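Local atomic coordinates of SusD superfamily protein (Bacteroides thetaiotaomicron VPI-5482, PDB entry 3HDX), a protein that probably binds polysaccharide at the outer membrane as a SusD-family protein of the gut bacterium's carbohydrate-uptake machinery. Residues Arg449-Ser453 with Gly454-Trp458. Sequence-based numbering, arbitrary orientation.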
loop_
_atom_site.group_PDB
_atom_site.type_symbol
_atom_site.label_atom_id
_atom_site.label_comp_id
_atom_site.label_asym_id
_atom_site.label_seq_id
_atom_site.Cartn_x
_atom_site.Cartn_y
_atom_site.Cartn_z
ATOM N N ARG A 449 17.582 -9.679 -14.654
ATOM C CA ARG A 449 17.045 -9.873 -16.024
ATOM C C ARG A 449 15.531 -9.798 -16.007
ATOM O O ARG A 449 14.939 -9.277 -16.928
ATOM C CB ARG A 449 17.562 -11.164 -16.625
ATOM C CG ARG A 449 16.996 -11.539 -17.986
ATOM C CD ARG A 449 15.823 -12.421 -17.794
ATOM N NE ARG A 449 15.239 -12.811 -19.057
ATOM C CZ ARG A 449 14.254 -13.704 -19.153
ATOM N NH1 ARG A 449 13.730 -14.311 -18.071
ATOM N NH2 ARG A 449 13.803 -13.994 -20.361
ATOM N N LEU A 450 14.888 -10.366 -14.984
ATOM C CA LEU A 450 13.432 -10.250 -14.844
ATOM C C LEU A 450 13.004 -8.775 -14.794
ATOM O O LEU A 450 11.988 -8.396 -15.390
ATOM C CB LEU A 450 12.965 -10.981 -13.587
ATOM C CG LEU A 450 11.465 -11.244 -13.451
ATOM C CD1 LEU A 450 10.986 -12.328 -14.423
ATOM C CD2 LEU A 450 11.125 -11.690 -12.052
ATOM N N ILE A 451 13.803 -7.939 -14.128
ATOM C CA ILE A 451 13.510 -6.494 -14.033
ATOM C C ILE A 451 13.659 -5.844 -15.404
ATOM O O ILE A 451 12.734 -5.180 -15.879
ATOM C CB ILE A 451 14.416 -5.791 -13.007
ATOM C CG1 ILE A 451 14.077 -6.269 -11.583
ATOM C CG2 ILE A 451 14.279 -4.244 -13.098
ATOM C CD1 ILE A 451 15.143 -5.951 -10.538
ATOM N N SER A 452 14.801 -6.070 -16.059
ATOM C CA SER A 452 15.059 -5.422 -17.350
ATOM C C SER A 452 14.116 -5.890 -18.465
ATOM O O SER A 452 13.780 -5.110 -19.369
ATOM C CB SER A 452 16.512 -5.600 -17.769
ATOM O OG SER A 452 16.819 -6.948 -18.025
ATOM N N SER A 453 13.687 -7.153 -18.383
ATOM C CA SER A 453 12.833 -7.747 -19.403
ATOM C C SER A 453 11.351 -7.450 -19.190
ATOM O O SER A 453 10.539 -7.796 -20.034
ATOM C CB SER A 453 13.049 -9.254 -19.491
ATOM O OG SER A 453 12.620 -9.890 -18.296
ATOM N N GLY A 454 10.974 -6.828 -18.068
ATOM C CA GLY A 454 9.572 -6.557 -17.818
ATOM C C GLY A 454 8.799 -7.680 -17.186
ATOM O O GLY A 454 7.597 -7.538 -17.002
ATOM N N GLY A 455 9.477 -8.763 -16.785
ATOM C CA GLY A 455 8.826 -9.859 -16.086
ATOM C C GLY A 455 8.431 -9.586 -14.654
ATOM O O GLY A 455 7.801 -10.429 -14.025
ATOM N N ILE A 456 8.790 -8.399 -14.166
ATOM C CA ILE A 456 8.360 -7.902 -12.854
ATOM C C ILE A 456 6.989 -7.234 -12.920
ATOM O O ILE A 456 6.443 -6.842 -11.866
ATOM C CB ILE A 456 9.365 -6.901 -12.233
ATOM C CG1 ILE A 456 9.602 -5.676 -13.140
ATOM C CG2 ILE A 456 10.657 -7.649 -11.808
ATOM C CD1 ILE A 456 10.215 -4.490 -12.398
ATOM N N TYR A 457 6.409 -7.108 -14.116
ATOM C CA TYR A 457 5.056 -6.547 -14.252
ATOM C C TYR A 457 4.063 -7.621 -14.631
ATOM O O TYR A 457 4.419 -8.754 -14.999
ATOM C CB TYR A 457 5.077 -5.424 -15.298
ATOM C CG TYR A 457 6.066 -4.349 -14.947
ATOM C CD1 TYR A 457 5.923 -3.643 -13.775
ATOM C CD2 TYR A 457 7.138 -4.036 -15.775
ATOM C CE1 TYR A 457 6.798 -2.654 -13.429
ATOM C CE2 TYR A 457 8.057 -3.053 -15.416
ATOM C CZ TYR A 457 7.868 -2.356 -14.225
ATOM O OH TYR A 457 8.721 -1.324 -13.819
ATOM N N TRP A 458 2.803 -7.273 -14.472
ATOM C CA TRP A 458 1.680 -8.125 -14.846
ATOM C C TRP A 458 1.387 -7.969 -16.319
ATOM O O TRP A 458 1.627 -6.912 -16.925
ATOM C CB TRP A 458 0.402 -7.778 -14.051
ATOM C CG TRP A 458 0.447 -8.334 -12.693
ATOM C CD1 TRP A 458 1.264 -7.924 -11.651
ATOM C CD2 TRP A 458 -0.354 -9.406 -12.187
ATOM N NE1 TRP A 458 1.000 -8.695 -10.537
ATOM C CE2 TRP A 458 0.002 -9.595 -10.825
ATOM C CE3 TRP A 458 -1.364 -10.220 -12.752
ATOM C CZ2 TRP A 458 -0.574 -10.613 -10.025
ATOM C CZ3 TRP A 458 -1.959 -11.196 -11.945
ATOM C CH2 TRP A 458 -1.557 -11.388 -10.598
#
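Leu450 O, in the last turn of helix 445-453, collects two weak bonds from the residues beyond it, from Gly455 N at 2.9 Å and from Ile456 N at 3.4 Å. Both are strongly bent, and the two donors share one acceptor. Gly454 N makes a straighter bond, 158°, to Ile451 O, approaching above the plane of that carbonyl. One residue before Leu450, Arg449 O takes Ser453 N from one face of its plane and Ser453 OG, 2.8 Å away, from the other. With chi1 at 66°, the Ser453 hydroxyl folds back over its own helix to reach that oxygen.

Apolar contacts fill in around these bonds. Ile456 lays CG2 3.7 Å from Ile451 CG1, while its CG1 lies over the centre of one face of the Tyr457 ring. Leu450, with CG anti to the backbone N, runs along the Gly455 peptide and brings CD1 3.7 Å from Gly455 CA, just where a beta carbon would collide. Cutting Leu450 back to alanine is likely to open a gap beside Gly455 and to take from Ile456 CG2 one of its apolar neighbours. Gly454 O takes Tyr457 N and also Asn474 ND2, and Gly455 O is satisfied by Asn60 ND2. Ile456 also packs on Trp431 and Val435 of helix 430-441.

Gly454, at positive phi (85°), is the first residue to leave helical geometry; the bonds Gly455 N to Leu450 O and Gly454 N to Ile451 O make this a Schellman motif, and the type I turn from Gly454 to Tyr457 starts the loop that runs to helix 462-467 of this largely helical SusD fold.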